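Local coordinates for heme-binding protein A / AI-2 binding protein A (Helicobacter pylori SS1, PDB 6OFQ) that is a periplasmic peptide-binding protein, caught here with the peptide STSA, that probably passes its ligands to an ABC transporter, at residues A[33-38]-A[522-527]; A[246-251]-A[255-260]; A[272-277]-A[504-509]; A[377-382]-A[386-391]. All coordinates share one frame; numbering follows the deposited sequence.

Interaction 1: A[33-38]-A[522-527]; sequences LVFARG and SVNRFF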
loop_
_atom_site.group_PDB
_atom_site.type_symbol
_atom_site.label_atom_id
_atom_site.label_comp_id
_atom_site.label_asym_id
_atom_site.label_seq_id
_atom_site.Cartn_x
_atom_site.Cartn_y
_atom_site.Cartn_z
ATOM N N LEU A 33 15.570 10.262 -14.635
ATOM C CA LEU A 33 14.262 9.666 -14.885
ATOM C C LEU A 33 13.182 10.592 -14.374
ATOM O O LEU A 33 13.243 11.053 -13.235
ATOM C CB LEU A 33 14.145 8.325 -14.154
ATOM C CG LEU A 33 12.762 7.663 -14.193
ATOM C CD1 LEU A 33 12.453 7.119 -15.565
ATOM C CD2 LEU A 33 12.622 6.534 -13.181
ATOM N N VAL A 34 12.233 10.914 -15.247
ATOM C CA VAL A 34 11.038 11.723 -14.868
ATOM C C VAL A 34 9.843 10.780 -14.778
ATOM O O VAL A 34 9.399 10.254 -15.810
ATOM C CB VAL A 34 10.767 12.890 -15.823
ATOM C CG1 VAL A 34 9.642 13.735 -15.244
ATOM C CG2 VAL A 34 11.991 13.785 -15.914
ATOM N N PHE A 35 9.374 10.543 -13.562
ATOM C CA PHE A 35 8.255 9.639 -13.265
ATOM C C PHE A 35 7.081 10.563 -12.967
ATOM O O PHE A 35 7.253 11.544 -12.242
ATOM C CB PHE A 35 8.630 8.859 -12.018
ATOM C CG PHE A 35 7.600 7.937 -11.450
ATOM C CD1 PHE A 35 6.682 8.360 -10.516
ATOM C CD2 PHE A 35 7.580 6.597 -11.746
ATOM C CE1 PHE A 35 5.760 7.478 -9.965
ATOM C CE2 PHE A 35 6.683 5.695 -11.191
ATOM C CZ PHE A 35 5.752 6.162 -10.291
ATOM N N ALA A 36 5.909 10.211 -13.454
ATOM C CA ALA A 36 4.730 11.004 -13.132
ATOM C C ALA A 36 3.625 10.099 -12.603
ATOM O O ALA A 36 3.420 8.957 -12.994
ATOM C CB ALA A 36 4.239 11.749 -14.384
ATOM N N ARG A 37 2.821 10.715 -11.736
ATOM C CA ARG A 37 1.764 10.058 -11.013
ATOM C C ARG A 37 0.692 11.050 -10.644
ATOM O O ARG A 37 0.831 12.263 -10.808
ATOM C CB ARG A 37 2.340 9.303 -9.826
ATOM C CG ARG A 37 3.262 10.089 -8.911
ATOM C CD ARG A 37 2.552 11.084 -8.013
ATOM N NE ARG A 37 3.413 11.759 -7.033
ATOM C CZ ARG A 37 3.934 11.242 -5.925
ATOM N NH1 ARG A 37 3.681 9.984 -5.674
ATOM N NH2 ARG A 37 4.752 11.915 -5.173
ATOM N N GLY A 38 -0.448 10.576 -10.203
ATOM C CA GLY A 38 -1.652 11.360 -10.038
ATOM C C GLY A 38 -1.828 12.167 -8.798
ATOM O O GLY A 38 -2.517 13.184 -8.828
ATOM N N SER A 522 6.718 -3.484 -3.692
ATOM C CA SER A 522 7.532 -2.270 -3.671
ATOM C C SER A 522 8.092 -1.974 -5.068
ATOM O O SER A 522 9.311 -1.911 -5.314
ATOM C CB SER A 522 8.633 -2.325 -2.598
ATOM O OG SER A 522 9.235 -1.024 -2.479
ATOM N N VAL A 523 7.178 -1.826 -6.016
ATOM C CA VAL A 523 7.579 -1.728 -7.410
ATOM C C VAL A 523 8.209 -0.413 -7.850
ATOM O O VAL A 523 8.802 -0.330 -8.912
ATOM C CB VAL A 523 6.408 -2.093 -8.378
ATOM C CG1 VAL A 523 5.820 -3.445 -8.027
ATOM C CG2 VAL A 523 5.326 -1.021 -8.324
ATOM N N ASN A 524 7.963 0.632 -7.058
ATOM C CA ASN A 524 8.445 1.980 -7.385
ATOM C C ASN A 524 9.746 2.364 -6.760
ATOM O O ASN A 524 10.041 3.543 -6.575
ATOM C CB ASN A 524 7.348 3.015 -7.151
ATOM C CG ASN A 524 6.164 2.764 -8.076
ATOM O OD1 ASN A 524 6.328 2.562 -9.274
ATOM N ND2 ASN A 524 4.962 2.690 -7.501
ATOM N N ARG A 525 10.555 1.358 -6.440
ATOM C CA ARG A 525 11.986 1.549 -6.198
ATOM C C ARG A 525 12.659 1.654 -7.561
ATOM O O ARG A 525 12.357 0.865 -8.478
ATOM C CB ARG A 525 12.542 0.338 -5.462
ATOM C CG ARG A 525 12.079 0.328 -4.019
ATOM C CD ARG A 525 12.477 -0.944 -3.302
ATOM N NE ARG A 525 11.789 -2.102 -3.865
ATOM C CZ ARG A 525 12.191 -3.331 -3.720
ATOM N NH1 ARG A 525 13.319 -3.616 -3.106
ATOM N NH2 ARG A 525 11.424 -4.301 -4.198
ATOM N N PHE A 526 13.499 2.675 -7.755
ATOM C CA PHE A 526 14.089 2.967 -9.060
ATOM C C PHE A 526 15.526 2.520 -9.185
ATOM O O PHE A 526 16.144 2.806 -10.188
ATOM C CB PHE A 526 13.987 4.486 -9.353
ATOM C CG PHE A 526 12.573 4.985 -9.326
ATOM C CD1 PHE A 526 11.590 4.462 -10.170
ATOM C CD2 PHE A 526 12.198 5.956 -8.428
ATOM C CE1 PHE A 526 10.253 4.823 -10.069
ATOM C CE2 PHE A 526 10.872 6.380 -8.379
ATOM C CZ PHE A 526 9.907 5.836 -9.203
ATOM N N PHE A 527 16.131 1.868 -8.188
ATOM C CA PHE A 527 17.529 1.473 -8.239
ATOM C C PHE A 527 17.936 0.599 -9.405
ATOM O O PHE A 527 19.132 0.595 -9.718
ATOM C CB PHE A 527 18.045 0.987 -6.872
ATOM C CG PHE A 527 17.437 -0.269 -6.261
ATOM C CD1 PHE A 527 16.201 -0.844 -6.581
ATOM C CD2 PHE A 527 18.134 -0.827 -5.215
ATOM C CE1 PHE A 527 15.694 -1.965 -5.897
ATOM C CE2 PHE A 527 17.641 -1.909 -4.507
ATOM C CZ PHE A 527 16.433 -2.490 -4.850
#

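Interaction 2: A[246-251]-A[255-260]; sequences RTIPNS and ALALRT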
loop_
_atom_site.group_PDB
_atom_site.type_symbol
_atom_site.label_atom_id
_atom_site.label_comp_id
_atom_site.label_asym_id
_atom_site.label_seq_id
_atom_site.Cartn_x
_atom_site.Cartn_y
_atom_site.Cartn_z
ATOM N N ARG A 246 7.017 13.627 -10.449
ATOM C CA ARG A 246 6.055 14.681 -10.693
ATOM C C ARG A 246 4.645 14.235 -10.365
ATOM O O ARG A 246 4.219 13.098 -10.590
ATOM C CB ARG A 246 6.101 15.079 -12.166
ATOM C CG ARG A 246 7.407 15.780 -12.550
ATOM C CD ARG A 246 7.432 16.513 -13.896
ATOM N NE ARG A 246 6.343 17.474 -13.938
ATOM C CZ ARG A 246 5.820 17.991 -15.054
ATOM N NH1 ARG A 246 6.342 17.695 -16.215
ATOM N NH2 ARG A 246 4.751 18.804 -14.970
ATOM N N THR A 247 3.881 15.194 -9.856
ATOM C CA THR A 247 2.437 15.073 -9.704
ATOM C C THR A 247 1.704 15.794 -10.813
ATOM O O THR A 247 1.835 17.001 -10.908
ATOM C CB THR A 247 1.966 15.557 -8.330
ATOM O OG1 THR A 247 2.606 14.809 -7.261
ATOM C CG2 THR A 247 0.460 15.393 -8.158
ATOM N N ILE A 248 1.005 15.053 -11.663
ATOM C CA ILE A 248 0.200 15.599 -12.788
ATOM C C ILE A 248 -1.140 14.930 -12.604
ATOM O O ILE A 248 -1.356 13.772 -12.947
ATOM C CB ILE A 248 0.798 15.173 -14.146
ATOM C CG1 ILE A 248 2.205 15.732 -14.264
ATOM C CG2 ILE A 248 -0.083 15.661 -15.307
ATOM C CD1 ILE A 248 2.939 15.386 -15.527
ATOM N N PRO A 249 -2.102 15.670 -12.036
ATOM C CA PRO A 249 -3.312 15.018 -11.565
ATOM C C PRO A 249 -4.240 14.478 -12.616
ATOM O O PRO A 249 -4.852 13.414 -12.435
ATOM C CB PRO A 249 -4.025 16.084 -10.696
ATOM C CG PRO A 249 -2.951 17.041 -10.352
ATOM C CD PRO A 249 -1.887 16.968 -11.405
ATOM N N ASN A 250 -4.250 15.148 -13.757
ATOM C CA ASN A 250 -5.116 14.695 -14.842
ATOM C C ASN A 250 -4.435 13.604 -15.651
ATOM O O ASN A 250 -3.336 13.787 -16.190
ATOM C CB ASN A 250 -5.528 15.875 -15.749
ATOM C CG ASN A 250 -6.478 15.419 -16.831
ATOM O OD1 ASN A 250 -6.137 14.728 -17.762
ATOM N ND2 ASN A 250 -7.746 15.801 -16.691
ATOM N N SER A 251 -5.066 12.432 -15.721
ATOM C CA SER A 251 -4.405 11.285 -16.327
ATOM C C SER A 251 -4.220 11.403 -17.829
ATOM O O SER A 251 -3.304 10.793 -18.404
ATOM C CB SER A 251 -5.200 10.031 -15.975
ATOM O OG SER A 251 -5.091 9.763 -14.582
ATOM N N ALA A 255 -0.560 11.316 -19.731
ATOM C CA ALA A 255 -0.242 10.625 -20.954
ATOM C C ALA A 255 0.245 11.522 -22.072
ATOM O O ALA A 255 1.163 11.151 -22.804
ATOM C CB ALA A 255 -1.426 9.782 -21.377
ATOM N N LEU A 256 -0.327 12.723 -22.166
ATOM C CA LEU A 256 0.213 13.653 -23.145
ATOM C C LEU A 256 1.654 14.042 -22.867
ATOM O O LEU A 256 2.509 14.111 -23.773
ATOM C CB LEU A 256 -0.654 14.910 -23.245
ATOM C CG LEU A 256 -0.177 15.965 -24.258
ATOM C CD1 LEU A 256 -0.068 15.416 -25.668
ATOM C CD2 LEU A 256 -1.171 17.135 -24.091
ATOM N N ALA A 257 1.982 14.176 -21.577
ATOM C CA ALA A 257 3.337 14.433 -21.190
ATOM C C ALA A 257 4.293 13.263 -21.548
ATOM O O ALA A 257 5.476 13.479 -21.851
ATOM C CB ALA A 257 3.430 14.794 -19.720
ATOM N N LEU A 258 3.802 12.018 -21.531
ATOM C CA LEU A 258 4.586 10.917 -22.014
ATOM C C LEU A 258 4.767 11.021 -23.494
ATOM O O LEU A 258 5.877 10.797 -23.996
ATOM C CB LEU A 258 3.947 9.591 -21.628
ATOM C CG LEU A 258 4.790 8.387 -22.008
ATOM C CD1 LEU A 258 6.061 8.236 -21.169
ATOM C CD2 LEU A 258 3.966 7.117 -21.803
ATOM N N ARG A 259 3.700 11.346 -24.203
ATOM C CA ARG A 259 3.738 11.427 -25.667
ATOM C C ARG A 259 4.706 12.515 -26.134
ATOM O O ARG A 259 5.258 12.386 -27.231
ATOM C CB ARG A 259 2.297 11.668 -26.149
ATOM C CG ARG A 259 1.511 10.395 -26.126
ATOM C CD ARG A 259 0.031 10.713 -26.354
ATOM N NE ARG A 259 -0.247 11.529 -27.547
ATOM C CZ ARG A 259 -1.341 12.274 -27.663
ATOM N NH1 ARG A 259 -2.176 12.355 -26.622
ATOM N NH2 ARG A 259 -1.593 12.918 -28.805
ATOM N N THR A 260 4.851 13.599 -25.404
ATOM C CA THR A 260 5.791 14.661 -25.769
ATOM C C THR A 260 7.194 14.418 -25.214
ATOM O O THR A 260 8.117 15.192 -25.459
ATOM C CB THR A 260 5.305 16.032 -25.292
ATOM O OG1 THR A 260 5.310 16.099 -23.859
ATOM C CG2 THR A 260 3.941 16.410 -25.823
#

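Interaction 3: A[272-277]-A[504-509]; sequences NEVEQL and YSVVPH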
loop_
_atom_site.group_PDB
_atom_site.type_symbol
_atom_site.label_atom_id
_atom_site.label_comp_id
_atom_site.label_asym_id
_atom_site.label_seq_id
_atom_site.Cartn_x
_atom_site.Cartn_y
_atom_site.Cartn_z
ATOM N N ASN A 272 -8.852 3.791 -21.262
ATOM C CA ASN A 272 -9.224 3.955 -22.672
ATOM C C ASN A 272 -8.202 4.683 -23.516
ATOM O O ASN A 272 -8.467 4.854 -24.706
ATOM C CB ASN A 272 -10.594 4.594 -22.779
ATOM C CG ASN A 272 -10.619 6.021 -22.366
ATOM O OD1 ASN A 272 -9.639 6.595 -21.912
ATOM N ND2 ASN A 272 -11.818 6.594 -22.435
ATOM N N GLU A 273 -7.030 5.027 -22.996
ATOM C CA GLU A 273 -5.954 5.585 -23.816
ATOM C C GLU A 273 -4.829 4.613 -24.052
ATOM O O GLU A 273 -3.914 4.941 -24.805
ATOM C CB GLU A 273 -5.366 6.850 -23.175
ATOM C CG GLU A 273 -6.420 7.952 -23.079
ATOM C CD GLU A 273 -5.977 9.196 -22.346
ATOM O OE1 GLU A 273 -4.783 9.283 -22.001
ATOM O OE2 GLU A 273 -6.817 10.055 -22.053
ATOM N N VAL A 274 -4.871 3.437 -23.430
ATOM C CA VAL A 274 -3.775 2.521 -23.546
ATOM C C VAL A 274 -3.564 2.022 -24.958
ATOM O O VAL A 274 -2.417 1.942 -25.413
ATOM C CB VAL A 274 -4.024 1.332 -22.580
ATOM C CG1 VAL A 274 -3.038 0.207 -22.868
ATOM C CG2 VAL A 274 -3.819 1.865 -21.195
ATOM N N GLU A 275 -4.657 1.698 -25.653
ATOM C CA GLU A 275 -4.519 1.233 -27.032
ATOM C C GLU A 275 -3.848 2.269 -27.920
ATOM O O GLU A 275 -2.924 1.914 -28.639
ATOM C CB GLU A 275 -5.844 0.719 -27.608
ATOM C CG GLU A 275 -5.831 0.453 -29.114
ATOM C CD GLU A 275 -7.219 0.191 -29.684
ATOM O OE1 GLU A 275 -7.679 -0.977 -29.646
ATOM O OE2 GLU A 275 -7.828 1.171 -30.180
ATOM N N GLN A 276 -4.205 3.550 -27.801
ATOM C CA GLN A 276 -3.529 4.629 -28.531
ATOM C C GLN A 276 -2.063 4.689 -28.167
ATOM O O GLN A 276 -1.212 4.749 -29.051
ATOM C CB GLN A 276 -4.183 6.018 -28.382
ATOM C CG GLN A 276 -3.271 7.265 -28.401
ATOM C CD GLN A 276 -3.881 8.612 -27.969
ATOM O OE1 GLN A 276 -4.162 8.862 -26.790
ATOM N NE2 GLN A 276 -3.998 9.536 -28.921
ATOM N N LEU A 277 -1.713 4.665 -26.879
ATOM C CA LEU A 277 -0.315 4.826 -26.491
ATOM C C LEU A 277 0.584 3.749 -26.998
ATOM O O LEU A 277 1.733 3.986 -27.398
ATOM C CB LEU A 277 -0.188 4.788 -24.939
ATOM C CG LEU A 277 -0.642 6.071 -24.275
ATOM C CD1 LEU A 277 -0.649 5.904 -22.757
ATOM C CD2 LEU A 277 0.186 7.325 -24.525
ATOM N N TYR A 504 -5.397 -4.988 -13.593
ATOM C CA TYR A 504 -4.076 -5.309 -14.081
ATOM C C TYR A 504 -3.140 -4.129 -13.777
ATOM O O TYR A 504 -3.603 -2.979 -13.663
ATOM C CB TYR A 504 -4.134 -5.435 -15.610
ATOM C CG TYR A 504 -4.940 -6.569 -16.138
ATOM C CD1 TYR A 504 -5.361 -7.622 -15.382
ATOM C CD2 TYR A 504 -5.253 -6.571 -17.487
ATOM C CE1 TYR A 504 -6.119 -8.653 -15.934
ATOM C CE2 TYR A 504 -5.987 -7.577 -18.060
ATOM C CZ TYR A 504 -6.446 -8.577 -17.285
ATOM O OH TYR A 504 -7.195 -9.600 -17.870
ATOM N N SER A 505 -1.864 -4.400 -13.574
ATOM C CA SER A 505 -0.880 -3.315 -13.453
ATOM C C SER A 505 -0.569 -2.887 -14.893
ATOM O O SER A 505 -0.053 -3.710 -15.656
ATOM C CB SER A 505 0.441 -3.736 -12.799
ATOM O OG SER A 505 1.245 -2.582 -12.713
ATOM N N VAL A 506 -0.749 -1.607 -15.204
ATOM C CA VAL A 506 -0.631 -1.085 -16.560
ATOM C C VAL A 506 0.230 0.174 -16.536
ATOM O O VAL A 506 -0.199 1.169 -15.920
ATOM C CB VAL A 506 -1.980 -0.802 -17.231
ATOM C CG1 VAL A 506 -1.773 -0.302 -18.671
ATOM C CG2 VAL A 506 -2.833 -2.050 -17.213
ATOM N N VAL A 507 1.469 0.087 -17.039
ATOM C CA VAL A 507 2.464 1.160 -16.831
ATOM C C VAL A 507 3.080 1.571 -18.152
ATOM O O VAL A 507 3.974 0.924 -18.673
ATOM C CB VAL A 507 3.556 0.747 -15.819
ATOM C CG1 VAL A 507 4.616 1.869 -15.782
ATOM C CG2 VAL A 507 2.999 0.539 -14.443
ATOM N N PRO A 508 2.583 2.698 -18.715
ATOM C CA PRO A 508 3.232 3.213 -19.931
ATOM C C PRO A 508 4.554 3.926 -19.688
ATOM O O PRO A 508 4.736 4.583 -18.649
ATOM C CB PRO A 508 2.220 4.278 -20.394
ATOM C CG PRO A 508 0.945 4.019 -19.654
ATOM C CD PRO A 508 1.393 3.461 -18.324
ATOM N N HIS A 509 5.524 3.689 -20.564
ATOM C CA HIS A 509 6.793 4.366 -20.450
ATOM C C HIS A 509 7.463 4.469 -21.786
ATOM O O HIS A 509 7.082 3.824 -22.750
ATOM C CB HIS A 509 7.702 3.672 -19.428
ATOM C CG HIS A 509 7.981 2.250 -19.747
ATOM N ND1 HIS A 509 9.021 1.823 -20.544
ATOM C CD2 HIS A 509 7.302 1.131 -19.414
ATOM C CE1 HIS A 509 9.020 0.508 -20.627
ATOM N NE2 HIS A 509 7.965 0.070 -19.973
#

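Interaction 4: A[377-382]-A[386-391]; sequences IFTTST and KGAVFI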
loop_
_atom_site.group_PDB
_atom_site.type_symbol
_atom_site.label_atom_id
_atom_site.label_comp_id
_atom_site.label_asym_id
_atom_site.label_seq_id
_atom_site.Cartn_x
_atom_site.Cartn_y
_atom_site.Cartn_z
ATOM N N ILE A 377 -21.612 8.419 -1.612
ATOM C CA ILE A 377 -20.376 7.711 -1.941
ATOM C C ILE A 377 -19.278 8.739 -1.978
ATOM O O ILE A 377 -19.407 9.824 -2.558
ATOM C CB ILE A 377 -20.476 6.944 -3.260
ATOM C CG1 ILE A 377 -19.240 6.044 -3.459
ATOM C CG2 ILE A 377 -20.651 7.813 -4.488
ATOM C CD1 ILE A 377 -19.425 5.048 -4.570
ATOM N N PHE A 378 -18.122 8.413 -1.412
ATOM C CA PHE A 378 -16.929 9.227 -1.533
ATOM C C PHE A 378 -16.103 8.688 -2.682
ATOM O O PHE A 378 -15.998 7.449 -2.810
ATOM C CB PHE A 378 -16.017 9.133 -0.294
ATOM C CG PHE A 378 -16.435 9.911 0.913
ATOM C CD1 PHE A 378 -17.694 10.438 1.023
ATOM C CD2 PHE A 378 -15.585 10.065 1.989
ATOM C CE1 PHE A 378 -18.092 11.200 2.114
ATOM C CE2 PHE A 378 -15.968 10.850 3.053
ATOM C CZ PHE A 378 -17.222 11.362 3.153
ATOM N N THR A 379 -15.522 9.592 -3.466
ATOM C CA THR A 379 -14.555 9.226 -4.492
ATOM C C THR A 379 -13.443 10.263 -4.477
ATOM O O THR A 379 -13.556 11.296 -3.806
ATOM C CB THR A 379 -15.262 9.170 -5.851
ATOM O OG1 THR A 379 -14.342 8.641 -6.822
ATOM C CG2 THR A 379 -15.769 10.514 -6.323
ATOM N N THR A 380 -12.328 9.933 -5.124
ATOM C CA THR A 380 -11.205 10.847 -5.253
ATOM C C THR A 380 -11.242 11.635 -6.533
ATOM O O THR A 380 -11.891 11.262 -7.516
ATOM C CB THR A 380 -9.860 10.111 -5.307
ATOM O OG1 THR A 380 -9.733 9.432 -6.564
ATOM C CG2 THR A 380 -9.741 9.082 -4.192
ATOM N N SER A 381 -10.546 12.763 -6.481
ATOM C CA SER A 381 -10.504 13.626 -7.667
ATOM C C SER A 381 -9.761 12.985 -8.842
ATOM O O SER A 381 -10.066 13.290 -9.995
ATOM C CB SER A 381 -9.845 14.970 -7.326
ATOM O OG SER A 381 -8.564 14.733 -6.816
ATOM N N THR A 382 -8.815 12.102 -8.594
ATOM C CA THR A 382 -8.002 11.593 -9.683
ATOM C C THR A 382 -8.540 10.279 -10.232
ATOM O O THR A 382 -8.103 9.891 -11.309
ATOM C CB THR A 382 -6.537 11.451 -9.266
ATOM O OG1 THR A 382 -6.455 10.662 -8.078
ATOM C CG2 THR A 382 -5.949 12.856 -9.048
ATOM N N LYS A 386 -16.284 8.378 -13.986
ATOM C CA LYS A 386 -17.218 7.361 -14.445
ATOM C C LYS A 386 -17.572 6.347 -13.377
ATOM O O LYS A 386 -18.673 5.796 -13.366
ATOM C CB LYS A 386 -16.747 6.644 -15.726
ATOM C CG LYS A 386 -16.928 7.472 -16.989
ATOM C CD LYS A 386 -16.739 6.697 -18.294
ATOM C CE LYS A 386 -15.330 6.127 -18.411
ATOM N NZ LYS A 386 -14.587 6.589 -19.616
ATOM N N GLY A 387 -16.642 6.070 -12.467
ATOM C CA GLY A 387 -16.851 5.001 -11.524
ATOM C C GLY A 387 -17.956 5.324 -10.543
ATOM O O GLY A 387 -18.850 4.500 -10.394
ATOM N N ALA A 388 -17.909 6.473 -9.900
ATOM C CA ALA A 388 -18.944 6.895 -8.979
ATOM C C ALA A 388 -20.266 7.038 -9.721
ATOM O O ALA A 388 -21.282 6.698 -9.163
ATOM C CB ALA A 388 -18.573 8.128 -8.205
ATOM N N VAL A 389 -20.223 7.572 -10.932
ATOM C CA VAL A 389 -21.458 7.710 -11.721
ATOM C C VAL A 389 -22.100 6.360 -12.032
ATOM O O VAL A 389 -23.303 6.192 -11.922
ATOM C CB VAL A 389 -21.130 8.510 -12.988
ATOM C CG1 VAL A 389 -22.246 8.422 -14.032
ATOM C CG2 VAL A 389 -20.826 9.945 -12.649
ATOM N N PHE A 390 -21.275 5.362 -12.308
ATOM C CA PHE A 390 -21.720 3.981 -12.530
ATOM C C PHE A 390 -22.406 3.439 -11.294
ATOM O O PHE A 390 -23.471 2.830 -11.413
ATOM C CB PHE A 390 -20.524 3.121 -12.982
ATOM C CG PHE A 390 -20.867 1.714 -13.423
ATOM C CD1 PHE A 390 -21.259 0.750 -12.504
ATOM C CD2 PHE A 390 -20.884 1.371 -14.771
ATOM C CE1 PHE A 390 -21.610 -0.527 -12.908
ATOM C CE2 PHE A 390 -21.190 0.076 -15.187
ATOM C CZ PHE A 390 -21.567 -0.869 -14.251
ATOM N N ILE A 391 -21.790 3.595 -10.124
ATOM C CA ILE A 391 -22.364 3.039 -8.907
ATOM C C ILE A 391 -23.697 3.768 -8.643
ATOM O O ILE A 391 -24.710 3.170 -8.236
ATOM C CB ILE A 391 -21.418 3.106 -7.691
ATOM C CG1 ILE A 391 -20.120 2.323 -7.943
ATOM C CG2 ILE A 391 -22.090 2.647 -6.424
ATOM C CD1 ILE A 391 -20.248 0.860 -8.257
#

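Interaction 1: A[33-38]-A[522-527]
Phe-35 and Leu-33 on strand 33-37 pack against Phe-526 and Asn-524. The strand belongs to a mixed sheet of the type II periplasmic binding protein fold, and residues 522-527 are a loop near the C terminus. Phe-35 and Phe-526 carry the contact about equally. The CG of Phe-35 lies anti to the backbone N (chi1 175°), which carries the ring from CB out toward the loop. The rim of Phe-526 then comes over one face of this ring. Phe-526 CZ is 3.8 Å from Phe-35 CG and 3.5 Å from Phe-35 CD2. The two ring planes meet obliquely, at 58°. Farther out, Phe-35 CE2 meets Asn-524 OD1 at 3.7 Å, and Phe-35 CZ is 3.8 Å from the same oxygen. That amide oxygen is hydrogen-bonded to Tyr-516 OH. Leu-33 crosses Phe-526 at about a right angle, with Leu-33 CD2 at 3.8 Å from Phe-526 CD1. Helix 52-61 adds Val-56 against both Phe-35 and Asn-524. A type I turn from Ser-522 to Arg-525 shapes the loop, and Arg-525 NE bonds to Ser-522 O. Asn-524 O sits 3.4 Å above the plane of the Phe-526 ring, over its centre.

Interaction 2: A[246-251]-A[255-260]
Ser-251 and Ala-255 meet through a backbone hydrogen bond, from Ala-255 N to Ser-251 O at 3.1 Å. The bond closes the opening turn of helix 251-259, just after strand 242-247. Ala-255 CB also rests 3.7 Å from Ser-251 O. The second touch is apolar: Ile-248 CD1 reaches Ala-257 CB at 4.3 Å, a loose contact. In Ile-248, CD1 is anti to CA about the CB-CG1 bond (chi2 179°), which extends the arm toward Ala-257.

Around this first shell, several groups fix the parts. The guanidinium of Arg-246 lies flat over the same methyl, with Ile-248 CD1 3.8 Å above its plane and over its centre. Arg-246 NH1 makes a salt bridge to Glu-262, which probably helps hold that plane. Asn-250 is the N-cap: Asn-250 OD1 accepts from Thr-253 N, and weakly from Ser-252 N. Arg-254 NH2 bonds to Ile-248 O and ties the connection back to the helix. On the strand side, Ile-248 also packs on Ala-36 of strand 32-37.

The chemistry is that of a strand-to-helix junction. The cap satisfies a backbone N-H near the helix start. Ile-248 and Ala-257 add a light methyl-to-methyl touch, and the backbone bond and the cap define the junction more than apolar burial does.

Interaction 3: A[272-277]-A[504-509]
Leu-277 N donates to Glu-273 O at 3.0 Å, the backbone bond of the helical turn that brings Val-274 and Leu-277 to the same side, against Val-506 and Pro-508. The short helix 274-278 thereby lies on the long strand 497-510 of a mixed sheet in this type II binding protein. Val-274 and Val-506 meet tip to tip, with Val-274 CG2 at 3.9 Å from Val-506 CG1. On the strand side, Val-506 CG1 is anti to the backbone N (chi1 -178°), and this branch makes the reach. One turn along the helix, Leu-277 crosses the proline ring obliquely. Leu-277 CD1 is 4.0 Å from Pro-508 CG and 4.1 Å from Pro-508 CB, so a single methyl covers one corner of the ring.

Val-285 of the neighbouring strand 283-288 touches both valines. Helix 251-259 closes the other end, where Leu-258 packs on Pro-508 and Arg-259 on Leu-277. Glu-273 OE2 is hydrogen-bonded to Ser-252 OG of that same helix.

No hydrogen bond joins helix and strand here. All four touching side chains are apolar and buried, so the contact depends on dispersion and on the exclusion of water.

Interaction 4: A[377-382]-A[386-391]
Strand 377-380 and helix 386-391 run nearly antiparallel, at 164°, with axes 9.1 Å apart, and Ile-377 and Thr-379 face Ala-388 and Ile-391 between them. They form the first half of a beta-alpha-beta crossover. Helix 386-396 leads the chain from strand 373-380 to strand 400-407, which is its parallel neighbour in the sheet.

The backbones come closest at Thr-379 and Ala-388, whose CA atoms are 6.7 Å apart. A methyl side chain fits this approach. Ala-388 CB touches Thr-379 CG2 at 4.1 Å and is 4.3 Å from Ile-377 CG2, so one methyl serves two residues of the strand. Thr-379 thus turns its methyl branch to the helix.

Ile-377 covers more ground. Its CG1 is anti to the backbone N (chi1 -171°) and its chain continues extended, which takes CD1 across to the next helical turn. There it meets the branch methyl of Ile-391, and the two side chains cross at about a right angle. The longer arm of Ile-391 leads off instead, and the residue also packs on Ile-318.

Flanking strands complete the apolar layer. Ile-377 touches Ile-404 on one neighbour and Phe-425 on the other, and Thr-379 touches Val-406 and Phe-425. The Ile-377 CD1 methyl lies 4.0 Å from Ile-391 CG2 and 4.2 Å from Ile-391 CB.

How the interactions relate
From the N terminus, strand 32-37 opens interaction 1, which closes only near the C terminus and so spans the other three. Interaction 2 comes next, a short closure from strand 242-247 into helix 251-259. Interaction 3 opens after it at helix 274-278 and closes at strand 497-510; interaction 4, another local strand-to-helix closure, falls within that span. None cross. Interactions 1 and 2 share a sheet, where strands 32-37 and 242-247 are neighbours. Interactions 2 and 3 touch through helix 251-259. Interactions 3 and 4 reach one sheet, with centres about 21 Å apart. Thr-382 of interaction 4 packs on Gly-38 and Pro-249.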